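PDB 7KCG: 16 kDa salivary peptide from Culex quinquefasciatus, which is of unknown function but has a ricin-type beta-trefoil fold and may bind sugars. Local coordinates for residues G10-K15 with W46-E51; E19-A24 with G121-A126; R35-C40 with N76-W81; G63-E68 with G90-K95; S99-Y104 with K135-I140. One frame throughout, in Å; residues are numbered along the deposited sequence.

Interaction 1: G10-K15 with W46-E51; sequences GCVTIK and WTITAE
Gly10 N donates to Ile48 O over 2.7 Å, the shortest polar bond between two antiparallel strands, and Ile48 N returns a bond to Gly10 O. A second such pair links Val12 and Trp46, where Trp46 N bonds to Val12 O (2.9 Å). Between them lies the non-hydrogen-bonded pair Cys11 and Thr47, and Thr47 CA comes within 3.2 Å of Gly10 O in a CA-H...O contact. On the face carrying Val12, Trp46 and Ile48, with Val12 CG1 anti to the carbonyl carbon (chi1 -65°), Val12 CG2 falls between the backbone N and that carbon and meets Ile48 CG1 at 3.6 Å. Further along, Ile14 CD1 lies over one face of the Trp46 indole, 4.0 Å from the centroid of the five-membered ring, a CH-pi contact. The indole NE1 is spent on Leu23 O, and Cys11 carries the disulfide to Cys143. Backbone amides thus satisfy one another while aliphatic groups and an indole face close the interior side of this beta-trefoil strand pair.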
# COMPACT_ATOMS: atom_id res chain seq x y z
N GLY A 10 5.71 -7.01 -10.34
CA GLY A 10 6.63 -7.93 -9.71
C GLY A 10 7.22 -7.38 -8.43
O GLY A 10 6.51 -6.77 -7.62
N CYS A 11 8.52 -7.57 -8.24
CA CYS A 11 9.18 -7.18 -7.01
C CYS A 11 9.43 -5.67 -7.02
O CYS A 11 10.08 -5.16 -7.93
CB CYS A 11 10.49 -7.95 -6.85
SG CYS A 11 11.29 -7.79 -5.23
N VAL A 12 8.94 -4.98 -5.99
CA VAL A 12 9.06 -3.53 -5.88
C VAL A 12 9.38 -3.13 -4.44
O VAL A 12 9.20 -3.91 -3.50
CB VAL A 12 7.77 -2.81 -6.33
CG1 VAL A 12 7.49 -3.03 -7.80
CG2 VAL A 12 6.60 -3.27 -5.47
N THR A 13 9.85 -1.89 -4.28
CA THR A 13 9.82 -1.21 -3.00
C THR A 13 8.85 -0.04 -3.07
O THR A 13 8.55 0.49 -4.15
CB THR A 13 11.21 -0.71 -2.57
OG1 THR A 13 11.62 0.37 -3.42
CG2 THR A 13 12.24 -1.85 -2.66
N ILE A 14 8.33 0.34 -1.90
CA ILE A 14 7.22 1.28 -1.79
C ILE A 14 7.57 2.26 -0.68
O ILE A 14 7.65 1.87 0.49
CB ILE A 14 5.89 0.58 -1.49
CG1 ILE A 14 5.55 -0.42 -2.60
CG2 ILE A 14 4.79 1.60 -1.29
CD1 ILE A 14 4.30 -1.27 -2.32
N LYS A 15 7.75 3.53 -1.03
CA LYS A 15 8.25 4.54 -0.10
C LYS A 15 7.34 5.75 -0.11
O LYS A 15 7.00 6.26 -1.18
CB LYS A 15 9.68 4.94 -0.48
CG LYS A 15 10.27 6.04 0.39
CD LYS A 15 11.69 6.38 -0.06
N TRP A 46 7.93 -5.85 -1.70
CA TRP A 46 6.55 -6.22 -1.97
C TRP A 46 6.47 -6.83 -3.36
O TRP A 46 7.41 -6.76 -4.15
CB TRP A 46 5.62 -5.00 -1.88
CG TRP A 46 5.64 -4.33 -0.55
CD1 TRP A 46 6.62 -3.52 -0.04
CD2 TRP A 46 4.61 -4.39 0.44
NE1 TRP A 46 6.26 -3.09 1.22
CE2 TRP A 46 5.04 -3.62 1.54
CE3 TRP A 46 3.37 -5.04 0.51
CZ2 TRP A 46 4.27 -3.46 2.68
CZ3 TRP A 46 2.62 -4.89 1.65
CH2 TRP A 46 3.07 -4.11 2.73
N THR A 47 5.32 -7.44 -3.68
CA THR A 47 5.07 -7.94 -5.02
C THR A 47 3.78 -7.34 -5.55
O THR A 47 2.72 -7.49 -4.94
CB THR A 47 5.01 -9.47 -5.06
OG1 THR A 47 6.30 -10.01 -4.77
CG2 THR A 47 4.61 -9.93 -6.45
N ILE A 48 3.88 -6.65 -6.69
CA ILE A 48 2.73 -6.04 -7.35
C ILE A 48 2.35 -6.87 -8.56
O ILE A 48 3.21 -7.16 -9.41
CB ILE A 48 3.03 -4.59 -7.76
CG1 ILE A 48 3.19 -3.72 -6.51
CG2 ILE A 48 1.93 -4.07 -8.66
CD1 ILE A 48 3.28 -2.23 -6.79
N THR A 49 1.08 -7.23 -8.62
CA THR A 49 0.58 -8.06 -9.73
C THR A 49 -0.59 -7.34 -10.37
O THR A 49 -1.47 -6.90 -9.65
CB THR A 49 0.17 -9.45 -9.23
OG1 THR A 49 1.18 -9.97 -8.36
CG2 THR A 49 -0.08 -10.43 -10.35
N ALA A 50 -0.61 -7.27 -11.69
CA ALA A 50 -1.73 -6.65 -12.42
C ALA A 50 -2.98 -7.50 -12.34
O ALA A 50 -2.86 -8.72 -12.43
CB ALA A 50 -1.37 -6.40 -13.84
N GLU A 51 -4.12 -6.86 -12.14
CA GLU A 51 -5.42 -7.56 -12.17
C GLU A 51 -6.36 -6.66 -12.98
O GLU A 51 -7.01 -5.78 -12.43
CB GLU A 51 -5.78 -8.10 -10.78
CG GLU A 51 -6.45 -7.15 -9.81
CD GLU A 51 -7.81 -7.68 -9.40
OE1 GLU A 51 -7.94 -8.91 -9.26
OE2 GLU A 51 -8.72 -6.86 -9.25

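Interaction 2: E19-A24 with G121-A126; sequences EGRYLA and GTDWVA
Across the beta-trefoil, Glu19, Arg21 and Asp123 form a salt-bridge network that fastens the turn before strand 22-29 to the loop leading into strand 125-128. Its ionic link between the segments runs from Arg21 NH2 to Asp123 OD1 (2.7 Å). The aspartate oxygen lies close to the guanidinium plane, whereas the nitrogen approaches from well above the carboxylate plane, the two flat groups being turned 48° apart. Glu19 also pairs with Arg21, although the position of its OE2 is less certain. A bend in the Arg21 chain at chi3 (-73°) turns the guanidinium edge to these carboxylates, which probably offset its charge. Hydrogen bonding to the backbone adds a further tie: Gly121 N donates to Glu19 OE1 over 2.8 Å, again from above the carboxylate plane. The apolar part lies deeper, where Leu23 and Val125 cross at about a right angle and share Leu116 of strand 115-118 as a neighbour. There the branch methyl Leu23 CD1 rests 4.0 Å from Val125 CG2.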
# COMPACT_ATOMS: atom_id res chain seq x y z
N GLU A 19 6.78 11.03 4.49
CA GLU A 19 7.46 10.45 5.64
C GLU A 19 8.89 10.02 5.30
O GLU A 19 9.77 10.06 6.16
CB GLU A 19 6.65 9.27 6.17
CG GLU A 19 7.40 8.29 7.06
CD GLU A 19 7.69 8.86 8.43
OE1 GLU A 19 7.38 10.04 8.66
OE2 GLU A 19 8.23 8.12 9.28
N GLY A 20 9.14 9.63 4.06
CA GLY A 20 10.47 9.24 3.64
C GLY A 20 10.92 7.87 4.08
O GLY A 20 12.12 7.59 4.05
N ARG A 21 10.00 6.99 4.47
CA ARG A 21 10.35 5.62 4.85
C ARG A 21 9.55 4.62 4.01
O ARG A 21 8.61 4.98 3.30
CB ARG A 21 10.11 5.40 6.34
CG ARG A 21 10.96 6.28 7.25
CD ARG A 21 10.83 5.84 8.69
NE ARG A 21 9.53 6.20 9.26
CZ ARG A 21 8.93 5.50 10.23
NH1 ARG A 21 9.51 4.40 10.71
NH2 ARG A 21 7.76 5.89 10.71
N TYR A 22 9.95 3.36 4.10
CA TYR A 22 9.43 2.30 3.26
C TYR A 22 8.24 1.60 3.91
O TYR A 22 8.27 1.30 5.11
CB TYR A 22 10.52 1.27 2.95
CG TYR A 22 11.61 1.83 2.08
CD1 TYR A 22 12.69 2.51 2.63
CD2 TYR A 22 11.54 1.71 0.70
CE1 TYR A 22 13.68 3.03 1.82
CE2 TYR A 22 12.52 2.22 -0.10
CZ TYR A 22 13.59 2.89 0.46
OH TYR A 22 14.57 3.41 -0.36
N LEU A 23 7.20 1.35 3.12
CA LEU A 23 6.09 0.54 3.60
C LEU A 23 6.60 -0.85 3.95
O LEU A 23 7.43 -1.43 3.24
CB LEU A 23 4.99 0.45 2.54
CG LEU A 23 3.62 -0.07 2.99
CD1 LEU A 23 2.99 0.89 3.98
CD2 LEU A 23 2.72 -0.29 1.80
N ALA A 24 6.10 -1.40 5.06
CA ALA A 24 6.62 -2.68 5.53
C ALA A 24 5.54 -3.38 6.35
O ALA A 24 4.56 -2.77 6.79
CB ALA A 24 7.88 -2.48 6.38
N GLY A 121 5.67 10.95 10.68
CA GLY A 121 6.43 10.62 11.90
C GLY A 121 5.72 9.52 12.66
O GLY A 121 6.22 9.12 13.72
N THR A 122 4.60 9.06 12.12
CA THR A 122 3.78 8.02 12.76
C THR A 122 4.03 6.73 12.02
O THR A 122 4.22 6.80 10.80
CB THR A 122 2.30 8.35 12.58
OG1 THR A 122 2.21 9.77 12.46
CG2 THR A 122 1.45 7.89 13.74
N ASP A 123 4.09 5.62 12.74
CA ASP A 123 4.22 4.31 12.12
C ASP A 123 2.86 3.74 11.71
O ASP A 123 2.78 2.57 11.31
CB ASP A 123 4.96 3.35 13.05
CG ASP A 123 6.47 3.51 12.96
OD1 ASP A 123 6.95 4.66 13.02
OD2 ASP A 123 7.17 2.49 12.82
N TRP A 124 1.81 4.55 11.79
CA TRP A 124 0.47 4.12 11.43
C TRP A 124 0.18 4.51 9.98
O TRP A 124 0.52 5.61 9.54
CB TRP A 124 -0.57 4.76 12.37
CG TRP A 124 -0.39 4.36 13.82
CD1 TRP A 124 0.21 3.23 14.28
CD2 TRP A 124 -0.78 5.11 14.99
NE1 TRP A 124 0.21 3.22 15.66
CE2 TRP A 124 -0.40 4.36 16.11
CE3 TRP A 124 -1.42 6.34 15.18
CZ2 TRP A 124 -0.64 4.79 17.43
CZ3 TRP A 124 -1.66 6.78 16.49
CH2 TRP A 124 -1.27 6.00 17.59
N VAL A 125 -0.44 3.58 9.26
CA VAL A 125 -0.85 3.74 7.87
C VAL A 125 -2.37 3.70 7.84
O VAL A 125 -3.00 3.01 8.64
CB VAL A 125 -0.25 2.64 6.97
CG1 VAL A 125 -0.63 2.85 5.48
CG2 VAL A 125 1.25 2.55 7.16
N ALA A 126 -2.96 4.45 6.91
CA ALA A 126 -4.40 4.49 6.76
C ALA A 126 -4.74 4.74 5.30
O ALA A 126 -3.88 4.66 4.41
CB ALA A 126 -5.01 5.56 7.67

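Interaction 3: R35-C40 with N76-W81; sequences RHVSFC and NYVFLW
The side chains of His36 and Phe79 run alongside each other in one direction, where strands 35-40 and 76-81 meet at one antiparallel hydrogen-bonded pair, Arg35 with Leu80, before diverging at a steep angle. From CB, which leads away from the other strand, the His36 chain turns at chi1 -87°, with CG anti to the carbonyl carbon, and this swings the imidazole back over the strand crossing. CD2 of His36 then comes within 3.7 Å of Phe79 CE1. At the tip, His36 NE2 touches two rings, 3.6 Å from Tyr77 CE1 and also 3.6 Å from Phe79 CE1, reaching the Phe79 ring at its edge. The His36 and Tyr77 rings meet rim to rim with planes 38° apart, and His30 joins this aromatic cluster from outside the two strands. On the inner side Val37 divides its branches: CG1 packs 3.8 Å from Leu80 CG, while CG2 reaches Val78 CG1 at 4.0 Å. The paired backbones are held by Arg35 N to Leu80 O (2.8 Å) and Leu80 N to Arg35 O (2.7 Å), and the Arg35 guanidinium continues to a salt bridge with Glu64. Two reciprocal amide bonds therefore pin the crossing of these trefoil strands, with aliphatic packing on one side and a small aromatic cluster on the other.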
# COMPACT_ATOMS: atom_id res chain seq x y z
N ARG A 35 -2.75 -8.73 10.06
CA ARG A 35 -1.46 -8.18 10.55
C ARG A 35 -1.38 -6.70 10.17
O ARG A 35 -1.92 -6.33 9.13
CB ARG A 35 -0.25 -8.93 9.99
CG ARG A 35 1.11 -8.35 10.33
CD ARG A 35 2.27 -9.04 9.65
NE ARG A 35 2.04 -10.46 9.48
CZ ARG A 35 2.27 -11.37 10.40
NH1 ARG A 35 2.76 -11.02 11.58
NH2 ARG A 35 2.01 -12.64 10.15
N HIS A 36 -0.73 -5.89 10.99
CA HIS A 36 -0.71 -4.43 10.75
C HIS A 36 0.37 -4.06 9.75
O HIS A 36 1.21 -4.89 9.45
CB HIS A 36 -0.50 -3.72 12.08
CG HIS A 36 -1.76 -3.45 12.82
ND1 HIS A 36 -1.98 -3.91 14.10
CD2 HIS A 36 -2.87 -2.76 12.47
CE1 HIS A 36 -3.17 -3.51 14.51
NE2 HIS A 36 -3.73 -2.81 13.53
N VAL A 37 0.31 -2.83 9.25
CA VAL A 37 1.34 -2.35 8.33
C VAL A 37 2.06 -1.18 8.97
O VAL A 37 1.49 -0.43 9.77
CB VAL A 37 0.76 -1.94 6.96
CG1 VAL A 37 0.20 -3.14 6.23
CG2 VAL A 37 -0.31 -0.88 7.15
N SER A 38 3.32 -1.01 8.59
CA SER A 38 4.15 0.01 9.22
C SER A 38 5.19 0.50 8.21
O SER A 38 5.05 0.29 7.00
CB SER A 38 4.77 -0.54 10.51
OG SER A 38 5.15 0.52 11.35
N PHE A 39 6.21 1.15 8.75
CA PHE A 39 7.30 1.69 7.91
C PHE A 39 8.64 1.18 8.43
O PHE A 39 8.71 0.70 9.56
CB PHE A 39 7.28 3.22 7.95
CG PHE A 39 6.18 3.88 7.17
CD1 PHE A 39 6.26 4.01 5.80
CD2 PHE A 39 5.07 4.39 7.83
CE1 PHE A 39 5.24 4.63 5.09
CE2 PHE A 39 4.06 5.00 7.11
CZ PHE A 39 4.15 5.12 5.75
N CYS A 40 9.66 1.26 7.58
CA CYS A 40 11.02 0.83 7.96
C CYS A 40 12.04 1.68 7.19
O CYS A 40 11.71 2.10 6.08
CB CYS A 40 11.25 -0.65 7.69
SG CYS A 40 12.45 -1.43 8.80
N ASN A 76 -10.00 4.19 8.28
CA ASN A 76 -10.24 2.75 8.00
C ASN A 76 -8.90 2.07 8.12
O ASN A 76 -7.91 2.65 7.67
CB ASN A 76 -10.90 2.45 6.65
CG ASN A 76 -12.27 3.03 6.42
OD1 ASN A 76 -12.44 4.25 6.43
ND2 ASN A 76 -13.23 2.18 6.13
N TYR A 77 -8.87 0.91 8.75
CA TYR A 77 -7.65 0.13 8.92
C TYR A 77 -7.14 -0.36 7.57
O TYR A 77 -7.92 -0.69 6.67
CB TYR A 77 -7.92 -1.08 9.80
CG TYR A 77 -7.88 -0.85 11.29
CD1 TYR A 77 -6.66 -0.80 11.97
CD2 TYR A 77 -9.05 -0.73 12.03
CE1 TYR A 77 -6.62 -0.61 13.34
CE2 TYR A 77 -9.01 -0.53 13.41
CZ TYR A 77 -7.79 -0.48 14.06
OH TYR A 77 -7.75 -0.29 15.43
N VAL A 78 -5.82 -0.46 7.47
CA VAL A 78 -5.14 -1.13 6.37
C VAL A 78 -4.37 -2.29 6.97
O VAL A 78 -3.56 -2.08 7.88
CB VAL A 78 -4.19 -0.18 5.62
CG1 VAL A 78 -3.37 -0.97 4.63
CG2 VAL A 78 -4.98 0.92 4.94
N PHE A 79 -4.61 -3.51 6.46
CA PHE A 79 -4.07 -4.73 7.05
C PHE A 79 -3.35 -5.57 6.01
O PHE A 79 -3.59 -5.46 4.81
CB PHE A 79 -5.19 -5.63 7.62
CG PHE A 79 -5.94 -5.06 8.77
CD1 PHE A 79 -5.28 -4.61 9.90
CD2 PHE A 79 -7.32 -5.01 8.75
CE1 PHE A 79 -5.98 -4.11 10.97
CE2 PHE A 79 -8.03 -4.51 9.82
CZ PHE A 79 -7.35 -4.06 10.93
N LEU A 80 -2.51 -6.48 6.51
CA LEU A 80 -2.07 -7.66 5.78
C LEU A 80 -2.95 -8.85 6.18
O LEU A 80 -3.25 -9.04 7.35
CB LEU A 80 -0.60 -7.95 6.07
CG LEU A 80 0.38 -6.88 5.60
CD1 LEU A 80 1.81 -7.32 5.83
CD2 LEU A 80 0.13 -6.59 4.12
N TRP A 81 -3.35 -9.65 5.19
CA TRP A 81 -4.35 -10.72 5.36
C TRP A 81 -3.65 -12.02 5.74
O TRP A 81 -3.16 -12.75 4.87
CB TRP A 81 -5.18 -10.83 4.08
CG TRP A 81 -6.30 -11.81 4.07
CD1 TRP A 81 -6.56 -12.74 3.11
CD2 TRP A 81 -7.36 -11.94 5.03
NE1 TRP A 81 -7.68 -13.45 3.42
CE2 TRP A 81 -8.20 -12.97 4.59
CE3 TRP A 81 -7.67 -11.27 6.22
CZ2 TRP A 81 -9.33 -13.37 5.30
CZ3 TRP A 81 -8.80 -11.67 6.92
CH2 TRP A 81 -9.61 -12.71 6.46

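Interaction 4: G63-E68 with G90-K95; sequences GEELFE and GGASWK
Strand 64-68 and the type I turn Gly90 to Ser93 come together most closely at Phe67 and Ala92, whose CA atoms are 4.2 Å apart, and the strand that follows the turn runs at 69° to the first. Glu68 N donates to Gly91 O over 3.1 Å, and that oxygen also accepts from Asn109. The Trp94 indole reaches across with NE1 bonded to Leu66 O (3.1 Å, 162° at the hydrogen). This acceptor lies in the indole plane, yet the N-H comes from above the carbonyl plane and away from its lone pairs. Water 1 lies 2.9 Å from Leu66 O and is also within bonding distance of Ala92 O, with more acceptors around it than it has protons. Over one face of the indole, toward its rim, sits Leu66 CD2, 3.9 Å from Trp94 CZ2; CG anti to the backbone N (chi1 -175°) carries the leucine branch there. Phe67 CB packs against Ala92 CB at 3.9 Å, and its ring leads off toward Trp81. Glu65 brings its carboxylate past the Ala92 methyl to a salt bridge with Arg56. Leu66 therefore works twice, its carbonyl gripping the indole edge and its side chain lying on the indole face, which helps fix the rotation of Trp94 in the buried interior of the trefoil.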
# COMPACT_ATOMS: atom_id res chain seq x y z
N GLY A 63 4.09 -13.00 2.57
CA GLY A 63 3.23 -13.47 1.49
C GLY A 63 1.79 -13.04 1.61
O GLY A 63 0.93 -13.64 0.96
N GLU A 64 1.51 -12.02 2.41
CA GLU A 64 0.16 -11.61 2.75
C GLU A 64 -0.28 -10.41 1.92
O GLU A 64 0.52 -9.52 1.63
CB GLU A 64 0.09 -11.28 4.24
CG GLU A 64 0.39 -12.48 5.13
CD GLU A 64 0.81 -12.09 6.55
OE1 GLU A 64 0.85 -10.88 6.86
OE2 GLU A 64 1.11 -13.00 7.35
N GLU A 65 -1.56 -10.41 1.53
CA GLU A 65 -2.11 -9.35 0.69
C GLU A 65 -2.42 -8.11 1.49
O GLU A 65 -2.93 -8.18 2.61
CB GLU A 65 -3.39 -9.81 -0.00
CG GLU A 65 -3.24 -10.77 -1.14
CD GLU A 65 -4.53 -10.90 -1.93
OE1 GLU A 65 -5.53 -11.41 -1.37
OE2 GLU A 65 -4.54 -10.48 -3.11
N LEU A 66 -2.15 -6.95 0.90
CA LEU A 66 -2.52 -5.67 1.50
C LEU A 66 -3.97 -5.36 1.18
O LEU A 66 -4.39 -5.44 0.03
CB LEU A 66 -1.60 -4.57 0.93
CG LEU A 66 -1.79 -3.20 1.56
CD1 LEU A 66 -1.17 -3.20 2.94
CD2 LEU A 66 -1.16 -2.12 0.67
N PHE A 67 -4.76 -4.99 2.20
CA PHE A 67 -6.16 -4.68 1.92
C PHE A 67 -6.67 -3.65 2.91
O PHE A 67 -6.08 -3.41 3.96
CB PHE A 67 -7.05 -5.94 1.91
CG PHE A 67 -7.36 -6.49 3.29
CD1 PHE A 67 -6.43 -7.23 3.97
CD2 PHE A 67 -8.61 -6.30 3.85
CE1 PHE A 67 -6.72 -7.75 5.23
CE2 PHE A 67 -8.92 -6.82 5.12
CZ PHE A 67 -7.97 -7.54 5.79
N GLU A 68 -7.77 -2.99 2.53
CA GLU A 68 -8.43 -2.03 3.40
C GLU A 68 -9.68 -2.66 3.99
O GLU A 68 -10.44 -3.32 3.28
CB GLU A 68 -8.81 -0.75 2.64
CG GLU A 68 -9.50 0.28 3.54
CD GLU A 68 -9.88 1.56 2.82
OE1 GLU A 68 -9.53 1.73 1.63
OE2 GLU A 68 -10.55 2.42 3.45
N GLY A 90 -12.95 -6.62 -3.77
CA GLY A 90 -12.39 -5.32 -4.07
C GLY A 90 -11.47 -4.76 -3.00
O GLY A 90 -10.71 -3.82 -3.28
N GLY A 91 -11.51 -5.31 -1.79
CA GLY A 91 -10.74 -4.74 -0.70
C GLY A 91 -9.24 -4.87 -0.88
O GLY A 91 -8.48 -4.07 -0.34
N ALA A 92 -8.79 -5.89 -1.62
CA ALA A 92 -7.37 -6.10 -1.86
C ALA A 92 -6.95 -5.66 -3.24
O ALA A 92 -5.82 -5.96 -3.65
CB ALA A 92 -7.00 -7.57 -1.66
N SER A 93 -7.81 -4.97 -3.98
CA SER A 93 -7.48 -4.49 -5.31
C SER A 93 -7.27 -2.98 -5.27
O SER A 93 -7.96 -2.26 -4.55
CB SER A 93 -8.59 -4.85 -6.31
OG SER A 93 -8.84 -6.26 -6.28
N TRP A 94 -6.28 -2.50 -6.03
CA TRP A 94 -5.78 -1.13 -5.89
C TRP A 94 -5.63 -0.47 -7.26
O TRP A 94 -5.10 -1.07 -8.20
CB TRP A 94 -4.43 -1.12 -5.14
CG TRP A 94 -4.50 -1.71 -3.75
CD1 TRP A 94 -4.30 -3.01 -3.39
CD2 TRP A 94 -4.79 -1.00 -2.55
NE1 TRP A 94 -4.43 -3.15 -2.03
CE2 TRP A 94 -4.75 -1.93 -1.49
CE3 TRP A 94 -5.06 0.35 -2.26
CZ2 TRP A 94 -4.97 -1.56 -0.16
CZ3 TRP A 94 -5.32 0.70 -0.95
CH2 TRP A 94 -5.27 -0.25 0.08
N LYS A 95 -6.11 0.77 -7.38
CA LYS A 95 -5.86 1.56 -8.58
C LYS A 95 -4.62 2.41 -8.35
O LYS A 95 -4.61 3.27 -7.45
CB LYS A 95 -7.07 2.42 -8.94
CG LYS A 95 -8.34 1.64 -9.28
O HOH W 1 -3.60 -6.30 -2.57

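Interaction 5: S99-Y104 with K135-I140; sequences SGNPGY and KYEWRI
Tyr104 lays its ring alongside the backbone from Glu137 to Arg139, with Tyr104 CE1 3.7 Å from Arg139 CB and Tyr104 CD1 3.6 Å from Arg139 N. Its CA meets Trp138 O at 3.3 Å in a CA-H...O contact, and its CB packs on Glu137 CB. From there the extended Glu137 chain runs past Ser99 to the loop, where water 2 accepts from Gly100 N and donates to Glu137 OE2, both over 2.7 Å. The other carboxylate oxygen, OE1, pairs with Arg17, which probably helps hold Glu137 in its charged form. Behind this first shell the loop braces itself. A chi1 of 83° puts Ser99 OG between its backbone N and carbonyl carbon, where it accepts from Asn101 N at 3.1 Å and gives its own proton to Tyr104 O, which Ser99 N also reaches from the same face of the carbonyl plane. An ST turn followed by a type II turn from Asn101 to Tyr104 thus shapes the hairpin loop between strands 93-98 and 104-109, beside strand 138-142 of the beta-trefoil.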
# COMPACT_ATOMS: atom_id res chain seq x y z
N SER A 99 0.72 10.37 -9.77
CA SER A 99 0.42 11.63 -9.12
C SER A 99 1.00 12.78 -9.95
O SER A 99 1.61 12.57 -11.00
CB SER A 99 1.01 11.65 -7.71
OG SER A 99 2.38 12.02 -7.76
N GLY A 100 0.86 14.01 -9.44
CA GLY A 100 1.41 15.16 -10.13
C GLY A 100 2.93 15.26 -10.09
O GLY A 100 3.51 15.99 -10.91
N ASN A 101 3.57 14.55 -9.17
CA ASN A 101 5.00 14.54 -8.92
C ASN A 101 5.64 13.32 -9.54
O ASN A 101 5.18 12.19 -9.31
CB ASN A 101 5.27 14.56 -7.41
CG ASN A 101 4.71 15.81 -6.74
OD1 ASN A 101 3.50 15.92 -6.52
ND2 ASN A 101 5.58 16.74 -6.39
N PRO A 102 6.70 13.51 -10.32
CA PRO A 102 7.24 12.43 -11.14
C PRO A 102 7.77 11.26 -10.32
O PRO A 102 8.48 11.45 -9.33
CB PRO A 102 8.38 13.11 -11.92
CG PRO A 102 7.98 14.54 -11.95
CD PRO A 102 7.30 14.82 -10.65
N GLY A 103 7.44 10.05 -10.76
CA GLY A 103 7.82 8.84 -10.07
C GLY A 103 6.96 8.48 -8.87
O GLY A 103 7.11 7.37 -8.33
N TYR A 104 6.06 9.36 -8.42
CA TYR A 104 5.19 9.06 -7.29
C TYR A 104 3.80 8.69 -7.77
O TYR A 104 3.28 9.26 -8.75
CB TYR A 104 5.11 10.23 -6.32
CG TYR A 104 6.40 10.53 -5.61
CD1 TYR A 104 6.74 9.88 -4.44
CD2 TYR A 104 7.31 11.46 -6.14
CE1 TYR A 104 7.93 10.14 -3.79
CE2 TYR A 104 8.51 11.74 -5.48
CZ TYR A 104 8.81 11.07 -4.30
OH TYR A 104 9.98 11.32 -3.64
N LYS A 135 1.40 13.33 1.47
CA LYS A 135 1.14 12.22 2.39
C LYS A 135 0.51 11.03 1.68
O LYS A 135 0.55 9.91 2.22
CB LYS A 135 0.22 12.67 3.53
CG LYS A 135 0.65 13.99 4.21
CD LYS A 135 -0.51 14.59 5.02
CE LYS A 135 -0.25 16.05 5.42
NZ LYS A 135 -1.39 16.65 6.19
N TYR A 136 -0.08 11.26 0.52
CA TYR A 136 -0.75 10.25 -0.29
C TYR A 136 0.12 9.71 -1.41
O TYR A 136 -0.35 8.88 -2.20
CB TYR A 136 -2.04 10.83 -0.89
CG TYR A 136 -3.08 11.25 0.13
CD1 TYR A 136 -3.09 12.53 0.67
CD2 TYR A 136 -4.05 10.35 0.55
CE1 TYR A 136 -4.05 12.90 1.61
CE2 TYR A 136 -5.01 10.72 1.49
CZ TYR A 136 -5.00 12.00 2.01
OH TYR A 136 -5.95 12.36 2.94
N GLU A 137 1.35 10.18 -1.55
CA GLU A 137 2.14 9.93 -2.74
C GLU A 137 3.21 8.89 -2.43
O GLU A 137 3.86 8.97 -1.38
CB GLU A 137 2.76 11.23 -3.28
CG GLU A 137 1.67 12.19 -3.78
CD GLU A 137 2.23 13.52 -4.27
OE1 GLU A 137 3.32 13.91 -3.81
OE2 GLU A 137 1.57 14.17 -5.11
N TRP A 138 3.37 7.92 -3.32
CA TRP A 138 4.22 6.77 -3.07
C TRP A 138 5.16 6.52 -4.23
O TRP A 138 4.72 6.43 -5.39
CB TRP A 138 3.37 5.51 -2.81
CG TRP A 138 2.41 5.70 -1.70
CD1 TRP A 138 1.19 6.29 -1.77
CD2 TRP A 138 2.60 5.32 -0.33
NE1 TRP A 138 0.59 6.29 -0.52
CE2 TRP A 138 1.44 5.69 0.37
CE3 TRP A 138 3.63 4.68 0.36
CZ2 TRP A 138 1.27 5.44 1.74
CZ3 TRP A 138 3.46 4.44 1.73
CH2 TRP A 138 2.30 4.82 2.39
N ARG A 139 6.45 6.35 -3.92
CA ARG A 139 7.44 6.01 -4.93
C ARG A 139 7.57 4.50 -5.03
O ARG A 139 7.92 3.84 -4.05
CB ARG A 139 8.80 6.64 -4.62
CG ARG A 139 9.85 6.35 -5.70
CD ARG A 139 11.13 7.18 -5.51
NE ARG A 139 12.18 6.44 -4.81
CZ ARG A 139 13.10 7.00 -4.01
NH1 ARG A 139 13.10 8.31 -3.79
NH2 ARG A 139 14.01 6.24 -3.42
N ILE A 140 7.32 3.96 -6.22
CA ILE A 140 7.29 2.51 -6.45
C ILE A 140 8.42 2.17 -7.41
O ILE A 140 8.38 2.59 -8.58
CB ILE A 140 5.93 2.05 -7.01
CG1 ILE A 140 4.82 2.40 -6.02
CG2 ILE A 140 5.96 0.57 -7.32
CD1 ILE A 140 3.42 2.11 -6.52
O HOH W 2 0.15 15.27 -7.15

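From the N terminus, interaction 1 closes the first loop by joining strand 12-16 to strand 45-51. Interaction 2 starts inside that loop and ends near the C terminus, so it crosses interaction 1 and encloses both interaction 3 and interaction 4. Interaction 3 also crosses interaction 1, and interaction 4 opens within the loop of interaction 3 and closes beyond it. Interaction 5 follows 1, 3 and 4 in series but crosses interaction 2. Trp46 of interaction 1 touches Leu23, Leu80 and Leu66 of interactions 2, 3 and 4, while Trp138 of interaction 5 meets Ile14, Leu23 and Phe39, linking distant strands through the trefoil core.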